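Side-chain contact in 3-oxoadipate enol-lactonase (Burkholderia xenovorans, PDB 2XUA), which probably hydrolyses the enol-lactone of 3-oxoadipate in catechol breakdown, using an alpha/beta hydrolase fold: residues E67-K70 / G71-I75. Numbering follows the deposited sequence.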
loop_
_atom_site.group_PDB
_atom_site.type_symbol
_atom_site.label_atom_id
_atom_site.label_comp_id
_atom_site.label_asym_id
_atom_site.label_seq_id
_atom_site.Cartn_x
_atom_site.Cartn_y
_atom_site.Cartn_z
ATOM N N GLU B 67 -11.872 -10.258 3.020
ATOM C CA GLU B 67 -13.268 -10.098 3.381
ATOM C C GLU B 67 -13.347 -9.609 4.806
ATOM O O GLU B 67 -12.482 -9.911 5.622
ATOM C CB GLU B 67 -13.946 -11.455 3.273
ATOM C CG GLU B 67 -15.451 -11.491 3.610
ATOM C CD GLU B 67 -15.952 -12.939 3.726
ATOM O OE1 GLU B 67 -16.095 -13.615 2.687
ATOM O OE2 GLU B 67 -16.134 -13.425 4.846
ATOM N N ALA B 68 -14.374 -8.819 5.106
ATOM C CA ALA B 68 -14.739 -8.599 6.511
ATOM C C ALA B 68 -16.023 -9.365 6.895
ATOM O O ALA B 68 -17.089 -8.791 6.880
ATOM C CB ALA B 68 -14.906 -7.130 6.781
ATOM N N PRO B 69 -15.921 -10.642 7.282
ATOM C CA PRO B 69 -17.162 -11.343 7.613
ATOM C C PRO B 69 -17.805 -10.839 8.914
ATOM O O PRO B 69 -17.362 -9.829 9.503
ATOM C CB PRO B 69 -16.709 -12.798 7.777
ATOM C CG PRO B 69 -15.299 -12.727 8.196
ATOM C CD PRO B 69 -14.744 -11.361 7.785
ATOM N N LYS B 70 -18.882 -11.518 9.329
ATOM C CA LYS B 70 -19.694 -11.063 10.455
ATOM C C LYS B 70 -18.923 -11.261 11.742
ATOM O O LYS B 70 -18.425 -12.368 12.034
ATOM C CB LYS B 70 -21.065 -11.800 10.496
ATOM C CG LYS B 70 -21.842 -11.649 11.841
ATOM C CD LYS B 70 -23.276 -12.285 11.799
ATOM C CE LYS B 70 -23.308 -13.832 12.061
ATOM N NZ LYS B 70 -23.212 -14.264 13.515
ATOM N N GLY B 71 -18.793 -10.175 12.487
ATOM C CA GLY B 71 -18.161 -10.245 13.800
ATOM C C GLY B 71 -19.168 -10.471 14.934
ATOM O O GLY B 71 -20.371 -10.524 14.667
ATOM N N PRO B 72 -18.685 -10.603 16.194
ATOM C CA PRO B 72 -17.294 -10.402 16.634
ATOM C C PRO B 72 -16.367 -11.459 16.042
ATOM O O PRO B 72 -16.859 -12.478 15.582
ATOM C CB PRO B 72 -17.374 -10.644 18.133
ATOM C CG PRO B 72 -18.428 -11.682 18.283
ATOM C CD PRO B 72 -19.487 -11.261 17.248
ATOM N N TYR B 73 -15.047 -11.235 16.060
ATOM C CA TYR B 73 -14.118 -12.290 15.635
ATOM C C TYR B 73 -13.505 -12.859 16.866
ATOM O O TYR B 73 -13.589 -12.279 17.976
ATOM C CB TYR B 73 -13.004 -11.780 14.684
ATOM C CG TYR B 73 -13.494 -11.090 13.450
ATOM C CD1 TYR B 73 -14.716 -11.405 12.883
ATOM C CD2 TYR B 73 -12.692 -10.160 12.797
ATOM C CE1 TYR B 73 -15.151 -10.763 11.738
ATOM C CE2 TYR B 73 -13.101 -9.546 11.666
ATOM C CZ TYR B 73 -14.339 -9.835 11.122
ATOM O OH TYR B 73 -14.745 -9.176 9.991
ATOM N N THR B 74 -12.865 -13.993 16.702
ATOM C CA THR B 74 -12.229 -14.604 17.839
ATOM C C THR B 74 -10.812 -14.942 17.477
ATOM O O THR B 74 -10.502 -15.078 16.276
ATOM C CB THR B 74 -12.968 -15.897 18.258
ATOM O OG1 THR B 74 -12.818 -16.888 17.225
ATOM C CG2 THR B 74 -14.480 -15.613 18.491
ATOM N N ILE B 75 -9.979 -15.111 18.504
ATOM C CA ILE B 75 -8.581 -15.567 18.349
ATOM C C ILE B 75 -8.493 -16.949 17.641
ATOM O O ILE B 75 -7.511 -17.219 16.889
ATOM C CB ILE B 75 -7.794 -15.505 19.680
ATOM C CG1 ILE B 75 -6.280 -15.698 19.494
ATOM C CG2 ILE B 75 -8.333 -16.594 20.736
ATOM C CD1 ILE B 75 -5.597 -14.652 18.576
HETATM O O HOH W 1 -17.776 -14.503 14.084
#
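Gly-71 follows Lys-70 in a surface loop of the alpha/beta hydrolase fold, between strand 54-58 and helix 75-88. Its backbone is met by the start of the Lys-70 side chain. With CG of Lys-70 anti to N (chi1 165°), beside the carbonyl carbon, CG runs next to the following peptide, 3.4 Å from Gly-71 O.

The peptide bond between Gly-71 and Pro-72 is cis. A water bridges two carbonyls across the bend of the loop. It donates to Lys-70 O at 3.0 Å and to Pro-72 O at 2.7 Å.

Tyr-73 sends its ring back along the loop. Its CG lies beside the backbone N, anti to the carbonyl carbon (chi1 -56°), and the ring is directed back toward Pro-69, where the hydroxyl reaches a backbone carbonyl. OH of Tyr-73 donates to Pro-69 O at 2.7 Å. The C=O...OH angle is 128°, and the donor is tilted out of the carbonyl plane. Beside that bond, CD of Pro-69 lies 3.1 Å from OH and 3.7 Å from CZ of Tyr-73. The side chains of Pro-69 and Tyr-73 cross at about a right angle. Lys-70 O lies at the ring edge, close to the ring plane, 3.7 Å from CE1 of Tyr-73. Arg-61 makes a cation-pi contact with the buried tyrosine, and helix 183-195 packs against it.

Thr-74 is the N-cap residue of helix 75-88, and Ile-75, which begins that helix, packs on helix 101-112. The side chain of Thr-74 caps a backbone N in the helix, while its own backbone N is hydrogen-bonded to OE1 of Gln-77.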